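Local coordinates for protein isomaltodextranase (Arthrobacter globiformis, PDB 5AWO) that hydrolyses (1->6)-alpha-D-glucosidic linkages of dextran-type polysaccharides, releasing isomaltose units one after another from the non-reducing chain ends, at residues A408-S413 / H458-F463; I54-W59 / D101-D106. One frame throughout, in Å; residues are numbered along the deposited sequence.

Contact 1 (A408-S413 / H458-F463); sequences ALFNRS and HASAIF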
ATOM      1  N   ALA A 408      -8.711  11.320 -10.436  1.00 13.77           N
ATOM      2  CA  ALA A 408      -9.822  11.511  -9.467  1.00 13.82           C
ATOM      3  C   ALA A 408      -9.795  12.907  -8.885  1.00 13.98           C
ATOM      4  O   ALA A 408      -8.746  13.442  -8.542  1.00 14.57           O
ATOM      5  CB  ALA A 408      -9.742  10.462  -8.381  1.00 14.21           C
ATOM      6  N   LEU A 409     -10.987  13.521  -8.828  1.00 13.44           N
ATOM      7  CA  LEU A 409     -11.157  14.891  -8.401  1.00 13.12           C
ATOM      8  C   LEU A 409     -12.156  14.892  -7.228  1.00 12.36           C
ATOM      9  O   LEU A 409     -13.172  14.196  -7.300  1.00 13.78           O
ATOM     10  CB  LEU A 409     -11.700  15.738  -9.533  1.00 13.57           C
ATOM     11  CG  LEU A 409     -10.935  15.704 -10.851  1.00 14.02           C
ATOM     12  CD1 LEU A 409     -11.702  16.420 -11.946  1.00 13.59           C
ATOM     13  CD2 LEU A 409      -9.547  16.281 -10.732  1.00 14.83           C
ATOM     14  N   PHE A 410     -11.835  15.655  -6.169  1.00 12.24           N
ATOM     15  CA  PHE A 410     -12.598  15.618  -4.923  1.00 12.46           C
ATOM     16  C   PHE A 410     -12.922  17.030  -4.476  1.00 12.65           C
ATOM     17  O   PHE A 410     -12.129  17.933  -4.651  1.00 12.65           O
ATOM     18  CB  PHE A 410     -11.787  14.921  -3.820  1.00 12.27           C
ATOM     19  CG  PHE A 410     -11.450  13.500  -4.122  1.00 12.05           C
ATOM     20  CD1 PHE A 410     -12.300  12.474  -3.759  1.00 12.12           C
ATOM     21  CD2 PHE A 410     -10.252  13.181  -4.741  1.00 12.72           C
ATOM     22  CE1 PHE A 410     -12.021  11.159  -4.078  1.00 12.12           C
ATOM     23  CE2 PHE A 410      -9.943  11.861  -4.998  1.00 12.77           C
ATOM     24  CZ  PHE A 410     -10.817  10.846  -4.673  1.00 12.96           C
ATOM     25  N   ASN A 411     -14.078  17.183  -3.839  1.00 12.10           N
ATOM     26  CA  ASN A 411     -14.444  18.434  -3.154  1.00 12.58           C
ATOM     27  C   ASN A 411     -14.747  18.191  -1.695  1.00 12.55           C
ATOM     28  O   ASN A 411     -15.846  17.756  -1.349  1.00 12.23           O
ATOM     29  CB  ASN A 411     -15.615  19.138  -3.827  1.00 12.71           C
ATOM     30  CG  ASN A 411     -16.005  20.410  -3.102  1.00 12.89           C
ATOM     31  OD1 ASN A 411     -15.239  20.928  -2.276  1.00 12.44           O
ATOM     32  ND2 ASN A 411     -17.166  20.938  -3.413  1.00 12.30           N
ATOM     33  N   ARG A 412     -13.769  18.521  -0.847  1.00 12.29           N
ATOM     34  CA  ARG A 412     -13.885  18.335   0.593  1.00 13.18           C
ATOM     35  C   ARG A 412     -14.570  19.502   1.317  1.00 14.38           C
ATOM     36  O   ARG A 412     -14.745  19.446   2.549  1.00 15.47           O
ATOM     37  CB  ARG A 412     -12.509  18.036   1.172  1.00 13.35           C
ATOM     38  CG  ARG A 412     -11.866  16.770   0.637  1.00 12.95           C
ATOM     39  CD  ARG A 412     -10.435  16.593   1.101  1.00 12.88           C
ATOM     40  NE  ARG A 412     -10.385  16.392   2.549  1.00 12.40           N
ATOM     41  CZ  ARG A 412      -9.382  16.737   3.334  1.00 12.38           C
ATOM     42  NH1 ARG A 412      -8.258  17.250   2.841  1.00 12.36           N
ATOM     43  NH2 ARG A 412      -9.531  16.586   4.639  1.00 12.44           N
ATOM     44  N   SER A 413     -14.995  20.553   0.604  1.00 13.61           N
ATOM     45  CA  SER A 413     -15.776  21.591   1.251  1.00 14.27           C
ATOM     46  C   SER A 413     -17.090  20.996   1.768  1.00 13.85           C
ATOM     47  O   SER A 413     -17.719  20.151   1.103  1.00 14.42           O
ATOM     48  CB  SER A 413     -16.115  22.701   0.270  1.00 14.05           C
ATOM     49  OG  SER A 413     -16.958  23.676   0.887  1.00 14.17           O
ATOM     50  N   HIS A 458     -18.588  17.474  -0.869  1.00 12.34           N
ATOM     51  CA  HIS A 458     -18.291  16.053  -0.576  1.00 12.12           C
ATOM     52  C   HIS A 458     -18.382  15.160  -1.814  1.00 12.84           C
ATOM     53  O   HIS A 458     -18.213  13.943  -1.661  1.00 13.32           O
ATOM     54  CB  HIS A 458     -19.203  15.481   0.512  1.00 12.25           C
ATOM     55  CG  HIS A 458     -19.049  16.153   1.838  1.00 11.78           C
ATOM     56  ND1 HIS A 458     -19.711  15.702   2.964  1.00 11.51           N
ATOM     57  CD2 HIS A 458     -18.336  17.233   2.233  1.00 12.35           C
ATOM     58  CE1 HIS A 458     -19.396  16.457   3.988  1.00 12.08           C
ATOM     59  NE2 HIS A 458     -18.555  17.385   3.581  1.00 12.62           N
ATOM     60  N   ALA A 459     -18.617  15.709  -3.008  1.00 12.34           N
ATOM     61  CA  ALA A 459     -18.715  14.888  -4.213  1.00 12.33           C
ATOM     62  C   ALA A 459     -17.353  14.742  -4.885  1.00 12.73           C
ATOM     63  O   ALA A 459     -16.426  15.506  -4.593  1.00 13.45           O
ATOM     64  CB  ALA A 459     -19.678  15.525  -5.194  1.00 12.81           C
ATOM     65  N   SER A 460     -17.290  13.804  -5.824  1.00 12.32           N
ATOM     66  CA  SER A 460     -16.063  13.527  -6.524  1.00 12.55           C
ATOM     67  C   SER A 460     -16.379  13.005  -7.927  1.00 13.27           C
ATOM     68  O   SER A 460     -17.545  12.732  -8.250  1.00 13.98           O
ATOM     69  CB  SER A 460     -15.227  12.517  -5.742  1.00 12.35           C
ATOM     70  OG  SER A 460     -15.940  11.319  -5.536  1.00 12.84           O
ATOM     71  N   ALA A 461     -15.331  12.876  -8.732  1.00 13.51           N
ATOM     72  CA  ALA A 461     -15.433  12.303 -10.054  1.00 14.05           C
ATOM     73  C   ALA A 461     -14.165  11.510 -10.330  1.00 13.57           C
ATOM     74  O   ALA A 461     -13.094  11.875  -9.840  1.00 13.85           O
ATOM     75  CB  ALA A 461     -15.599  13.375 -11.095  1.00 15.14           C
ATOM     76  N   ILE A 462     -14.299  10.419 -11.077  1.00 13.78           N
ATOM     77  CA  ILE A 462     -13.146   9.609 -11.434  1.00 13.89           C
ATOM     78  C   ILE A 462     -13.246   9.225 -12.903  1.00 14.06           C
ATOM     79  O   ILE A 462     -14.331   8.902 -13.433  1.00 14.24           O
ATOM     80  CB  ILE A 462     -12.986   8.388 -10.483  1.00 14.45           C
ATOM     81  CG1 ILE A 462     -11.613   7.755 -10.561  1.00 14.51           C
ATOM     82  CG2 ILE A 462     -14.086   7.374 -10.666  1.00 14.45           C
ATOM     83  CD1 ILE A 462     -11.308   6.770  -9.450  1.00 15.40           C
ATOM     84  N   PHE A 463     -12.084   9.286 -13.559  1.00 14.48           N
ATOM     85  CA  PHE A 463     -11.995   9.186 -15.019  1.00 14.77           C
ATOM     86  C   PHE A 463     -10.927   8.176 -15.404  1.00 15.21           C
ATOM     87  O   PHE A 463      -9.880   8.063 -14.744  1.00 15.59           O
ATOM     88  CB  PHE A 463     -11.612  10.536 -15.637  1.00 15.35           C
ATOM     89  CG  PHE A 463     -12.528  11.668 -15.294  1.00 14.88           C
ATOM     90  CD1 PHE A 463     -13.649  11.954 -16.085  1.00 14.96           C
ATOM     91  CD2 PHE A 463     -12.283  12.451 -14.173  1.00 15.69           C
ATOM     92  CE1 PHE A 463     -14.494  12.988 -15.763  1.00 15.45           C
ATOM     93  CE2 PHE A 463     -13.129  13.481 -13.850  1.00 15.96           C
ATOM     94  CZ  PHE A 463     -14.220  13.760 -14.655  1.00 15.32           C
TER
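The Phe410 ring meets Ser460 obliquely, its CD1 lying 3.5 Å from Ser460 CB. Leu409 CD1 likewise approaches the Phe463 ring at a slant, 3.8 Å from Phe463 CE2, the two side chains crossing at about a right angle. The His458 ring has Asn411 O at its edge, near its plane, and Ser413 O obliquely placed 3.2 Å from His458 CD2. Strands 405-410 and 460-466, which carry Leu409, Phe410, Ser460 and Phe463, are antiparallel neighbours in the beta sandwich that corresponds to the C-terminal domain of alpha-galactosidases; their short segments run at 173°, and Asn411, Ser413 and His458 lie in loops beyond. Leu409 and Ala461 form the hydrogen-bonded pair: Leu409 N gives a nearly straight bond of 2.9 Å to Ala461 O, and Ala461 N returns one to Leu409 O in the carbonyl plane. Ala408 with Ile462 and Phe410 with Ser460 are the flanking non-hydrogen-bonded pairs. Their side chains share the face toward helix 326-339, where Ser460 OG bonds Thr331 OG1. Ala408 CB lies 3.9 Å from Ile462 CG1 and also touches Ala338 of the helix, so a small side chain suits the place. On the other face Leu409 meets strands 418-423 and 450-455, while Ala461 and Phe463 pack on 450-455, which suits apolar residues. Asn411 N still reaches Ala459 O (3.0 Å), and His458 N bonds Asn411 O weakly. With CG anti to the backbone N (chi1 179°), Asn411 brings OD1 to Ser413 N at 2.9 Å, closing an Asx turn. Asn411 ND2 bonds Glu416 O and Leu455 O, while His458 ND1 binds Glu328 OE2.

Contact 2 (I54-W59 / D101-D106); sequences IPENEW and DSWQHD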
ATOM      1  N   ILE A  54     -17.113 -11.456  16.637  1.00 16.21           N
ATOM      2  CA  ILE A  54     -18.228 -11.869  15.781  1.00 16.29           C
ATOM      3  C   ILE A  54     -18.622 -13.314  16.131  1.00 16.51           C
ATOM      4  O   ILE A  54     -17.764 -14.204  16.155  1.00 17.15           O
ATOM      5  CB  ILE A  54     -17.932 -11.702  14.276  1.00 16.83           C
ATOM      6  CG1 ILE A  54     -19.227 -11.836  13.442  1.00 16.49           C
ATOM      7  CG2 ILE A  54     -16.852 -12.665  13.805  1.00 17.78           C
ATOM      8  CD1 ILE A  54     -19.092 -11.548  11.957  1.00 16.83           C
ATOM      9  N   PRO A  55     -19.918 -13.550  16.396  1.00 17.17           N
ATOM     10  CA  PRO A  55     -20.343 -14.948  16.507  1.00 18.02           C
ATOM     11  C   PRO A  55     -20.124 -15.761  15.250  1.00 18.81           C
ATOM     12  O   PRO A  55     -20.195 -15.252  14.140  1.00 18.43           O
ATOM     13  CB  PRO A  55     -21.841 -14.837  16.829  1.00 19.11           C
ATOM     14  CG  PRO A  55     -22.002 -13.511  17.457  1.00 18.72           C
ATOM     15  CD  PRO A  55     -21.020 -12.622  16.709  1.00 18.11           C
ATOM     16  N   GLU A  56     -19.877 -17.059  15.421  1.00 18.68           N
ATOM     17  CA  GLU A  56     -19.587 -17.902  14.304  1.00 19.52           C
ATOM     18  C   GLU A  56     -20.723 -17.920  13.286  1.00 17.94           C
ATOM     19  O   GLU A  56     -20.459 -17.961  12.102  1.00 18.52           O
ATOM     20  CB  GLU A  56     -19.279 -19.336  14.776  1.00 19.74           C
ATOM     21  CG  GLU A  56     -18.587 -20.188  13.737  1.00 20.54           C
ATOM     22  CD  GLU A  56     -18.195 -21.564  14.255  1.00 20.86           C
ATOM     23  OE1 GLU A  56     -18.947 -22.079  15.114  1.00 22.43           O
ATOM     24  OE2 GLU A  56     -17.152 -22.087  13.814  1.00 21.02           O
ATOM     25  N   ASN A  57     -21.986 -17.941  13.746  1.00 19.39           N
ATOM     26  CA  ASN A  57     -23.085 -17.922  12.777  1.00 20.63           C
ATOM     27  C   ASN A  57     -23.175 -16.622  11.984  1.00 19.88           C
ATOM     28  O   ASN A  57     -23.539 -16.645  10.795  1.00 20.55           O
ATOM     29  CB  ASN A  57     -24.452 -18.185  13.404  1.00 21.98           C
ATOM     30  CG  ASN A  57     -25.502 -18.458  12.335  1.00 24.80           C
ATOM     31  OD1 ASN A  57     -25.343 -19.376  11.536  1.00 28.13           O
ATOM     32  ND2 ASN A  57     -26.525 -17.611  12.251  1.00 26.96           N
ATOM     33  N   GLU A  58     -22.822 -15.507  12.623  1.00 18.67           N
ATOM     34  CA  GLU A  58     -22.786 -14.220  11.905  1.00 18.63           C
ATOM     35  C   GLU A  58     -21.670 -14.193  10.876  1.00 17.86           C
ATOM     36  O   GLU A  58     -21.851 -13.701   9.762  1.00 17.72           O
ATOM     37  CB  GLU A  58     -22.662 -13.084  12.894  1.00 18.85           C
ATOM     38  CG  GLU A  58     -23.986 -12.836  13.584  1.00 20.79           C
ATOM     39  CD  GLU A  58     -25.036 -12.382  12.591  1.00 23.81           C
ATOM     40  OE1 GLU A  58     -25.035 -11.202  12.245  1.00 26.49           O
ATOM     41  OE2 GLU A  58     -25.821 -13.212  12.100  1.00 30.72           O
ATOM     42  N   TRP A  59     -20.520 -14.771  11.220  1.00 18.05           N
ATOM     43  CA  TRP A  59     -19.452 -14.975  10.253  1.00 17.43           C
ATOM     44  C   TRP A  59     -19.923 -15.803   9.047  1.00 17.66           C
ATOM     45  O   TRP A  59     -19.689 -15.440   7.897  1.00 17.89           O
ATOM     46  CB  TRP A  59     -18.284 -15.632  10.981  1.00 17.15           C
ATOM     47  CG  TRP A  59     -17.162 -16.251  10.209  1.00 17.56           C
ATOM     48  CD1 TRP A  59     -16.920 -17.596  10.051  1.00 16.48           C
ATOM     49  CD2 TRP A  59     -16.049 -15.583   9.581  1.00 16.40           C
ATOM     50  NE1 TRP A  59     -15.768 -17.791   9.354  1.00 15.99           N
ATOM     51  CE2 TRP A  59     -15.187 -16.576   9.073  1.00 16.99           C
ATOM     52  CE3 TRP A  59     -15.693 -14.239   9.419  1.00 16.65           C
ATOM     53  CZ2 TRP A  59     -14.019 -16.273   8.359  1.00 16.35           C
ATOM     54  CZ3 TRP A  59     -14.518 -13.947   8.729  1.00 16.56           C
ATOM     55  CH2 TRP A  59     -13.703 -14.935   8.210  1.00 17.23           C
ATOM     56  N   ASP A 101     -13.125 -18.811  21.211  1.00 18.27           N
ATOM     57  CA  ASP A 101     -13.395 -20.071  21.929  1.00 19.50           C
ATOM     58  C   ASP A 101     -14.843 -20.576  21.769  1.00 20.55           C
ATOM     59  O   ASP A 101     -15.087 -21.760  22.000  1.00 21.50           O
ATOM     60  CB  ASP A 101     -13.054 -19.938  23.421  1.00 20.18           C
ATOM     61  CG  ASP A 101     -11.564 -19.850  23.694  1.00 20.14           C
ATOM     62  OD1 ASP A 101     -10.746 -20.055  22.763  1.00 20.34           O
ATOM     63  OD2 ASP A 101     -11.227 -19.540  24.856  1.00 20.82           O
ATOM     64  N   SER A 102     -15.794 -19.692  21.409  1.00 20.70           N
ATOM     65  CA  SER A 102     -17.198 -20.096  21.161  1.00 20.82           C
ATOM     66  C   SER A 102     -17.402 -20.823  19.842  1.00 20.84           C
ATOM     67  O   SER A 102     -18.456 -21.445  19.616  1.00 22.88           O
ATOM     68  CB  SER A 102     -18.151 -18.888  21.210  1.00 21.08           C
ATOM     69  OG  SER A 102     -17.931 -18.013  20.111  1.00 20.45           O
ATOM     70  N   TRP A 103     -16.435 -20.718  18.939  1.00 20.32           N
ATOM     71  CA  TRP A 103     -16.548 -21.264  17.592  1.00 20.64           C
ATOM     72  C   TRP A 103     -16.453 -22.790  17.680  1.00 22.14           C
ATOM     73  O   TRP A 103     -15.637 -23.320  18.436  1.00 21.89           O
ATOM     74  CB  TRP A 103     -15.460 -20.688  16.681  1.00 19.96           C
ATOM     75  CG  TRP A 103     -15.770 -19.285  16.208  1.00 19.02           C
ATOM     76  CD1 TRP A 103     -16.471 -18.335  16.869  1.00 20.18           C
ATOM     77  CD2 TRP A 103     -15.411 -18.733  14.949  1.00 17.98           C
ATOM     78  NE1 TRP A 103     -16.599 -17.208  16.081  1.00 18.30           N
ATOM     79  CE2 TRP A 103     -15.946 -17.425  14.899  1.00 17.65           C
ATOM     80  CE3 TRP A 103     -14.701 -19.208  13.845  1.00 18.34           C
ATOM     81  CZ2 TRP A 103     -15.762 -16.594  13.790  1.00 17.36           C
ATOM     82  CZ3 TRP A 103     -14.532 -18.379  12.743  1.00 16.92           C
ATOM     83  CH2 TRP A 103     -15.055 -17.075  12.739  1.00 16.96           C
ATOM     84  N   GLN A 104     -17.290 -23.469  16.904  1.00 22.57           N
ATOM     85  CA  GLN A 104     -17.280 -24.929  16.819  1.00 24.97           C
ATOM     86  C   GLN A 104     -16.292 -25.459  15.798  1.00 24.43           C
ATOM     87  O   GLN A 104     -15.969 -26.659  15.806  1.00 27.36           O
ATOM     88  CB  GLN A 104     -18.690 -25.417  16.482  1.00 27.07           C
ATOM     89  CG  GLN A 104     -19.702 -25.108  17.572  1.00 31.28           C
ATOM     90  CD  GLN A 104     -21.104 -25.592  17.221  1.00 37.20           C
ATOM     91  OE1 GLN A 104     -21.724 -25.104  16.273  1.00 43.90           O
ATOM     92  NE2 GLN A 104     -21.612 -26.554  17.987  1.00 40.32           N
ATOM     93  N   HIS A 105     -15.808 -24.598  14.902  1.00 22.47           N
ATOM     94  CA  HIS A 105     -14.932 -25.026  13.837  1.00 21.02           C
ATOM     95  C   HIS A 105     -13.648 -24.232  13.872  1.00 20.81           C
ATOM     96  O   HIS A 105     -13.670 -23.064  14.266  1.00 20.95           O
ATOM     97  CB  HIS A 105     -15.606 -24.841  12.490  1.00 22.65           C
ATOM     98  CG  HIS A 105     -16.951 -25.484  12.391  1.00 24.37           C
ATOM     99  ND1 HIS A 105     -17.106 -26.840  12.203  1.00 26.44           N
ATOM    100  CD2 HIS A 105     -18.202 -24.963  12.442  1.00 25.68           C
ATOM    101  CE1 HIS A 105     -18.393 -27.131  12.160  1.00 27.75           C
ATOM    102  NE2 HIS A 105     -19.079 -26.012  12.296  1.00 27.45           N
ATOM    103  N   ASP A 106     -12.562 -24.858  13.424  1.00 18.65           N
ATOM    104  CA  ASP A 106     -11.232 -24.284  13.423  1.00 19.63           C
ATOM    105  C   ASP A 106     -10.936 -23.503  12.129  1.00 19.52           C
ATOM    106  O   ASP A 106     -11.787 -23.390  11.229  1.00 18.92           O
ATOM    107  CB  ASP A 106     -10.147 -25.353  13.761  1.00 20.66           C
ATOM    108  CG  ASP A 106      -9.967 -26.414  12.688  1.00 22.00           C
ATOM    109  OD1 ASP A 106     -10.510 -26.301  11.573  1.00 22.88           O
ATOM    110  OD2 ASP A 106      -9.212 -27.377  12.974  1.00 22.32           O
TER
HETATM  111  O   HOH W   1     -19.930 -18.084  18.103  1.00 21.71           O
HETATM  112  O   HOH W   2     -20.945 -23.676  13.950  1.00 42.44           O
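At the N-terminal end of helix 56-68, with Pro55 in the N-cap position, Glu56 and its neighbours receive the loop that leads into helix 107-116 of the catalytic TIM barrel. Glu56 lies across one face of the Trp103 indole: its CB stands 3.6 Å from the centroid of the five-membered ring, 7° off the normal, a CH-pi contact, with CG farther along the same face. CG is anti to the backbone N (chi1 -163°) and the chain stays extended, which carries the carboxylate past the indole to the loop backbone. There OE1 takes a nearly straight bond from Gln104 N (2.8 Å) on its syn side, though out of the carboxylate plane, and OE2 uses its syn lone pair for His105 N at 3.0 Å. Glutamate suits the place, having aliphatic length for the ring and two acceptors for consecutive N-H groups; OE2 also accepts from Trp110 NE1. At the indole edge, Trp103 NE1 bonds Ile54 O (3.2 Å), which lies in the ring plane. At the far end of the indole, Trp103 CH2 lies over one face of the Trp59 ring, 3.3 Å from Trp59 CD1, with the ring planes oblique at 40°. A leucine in place of Trp103 would probably leave Ile54 O without its indole donor and open a gap between Glu56 and Trp59. Water 1 joins Glu56 N to Ser102 OG, accepting from the first and donating to the second. Water 2 donates to both Glu56 OE1 and Gln104 OE1, at 2.8 Å from each.

How the contacts relate
The two contacts lie in different parts of the chain, their centres 40 Å apart and their nearest atoms about 28 Å, so neither touches the other. They follow in series along the sequence: contact 2 closes before contact 1 opens. Contact 2 joins a helix start to a loop in the TIM barrel. Helix 326-339, on which contact 1 packs, leads to the last barrel strand, 343-345, so contact 1 lies where the beta sandwich borders that barrel. Both lie away from the probable nucleophile Asp201 and proton donor Asp262. Backbone-to-backbone bonds dominate contact 1, whereas in contact 2 all three direct hydrogen bonds have a side chain at one end.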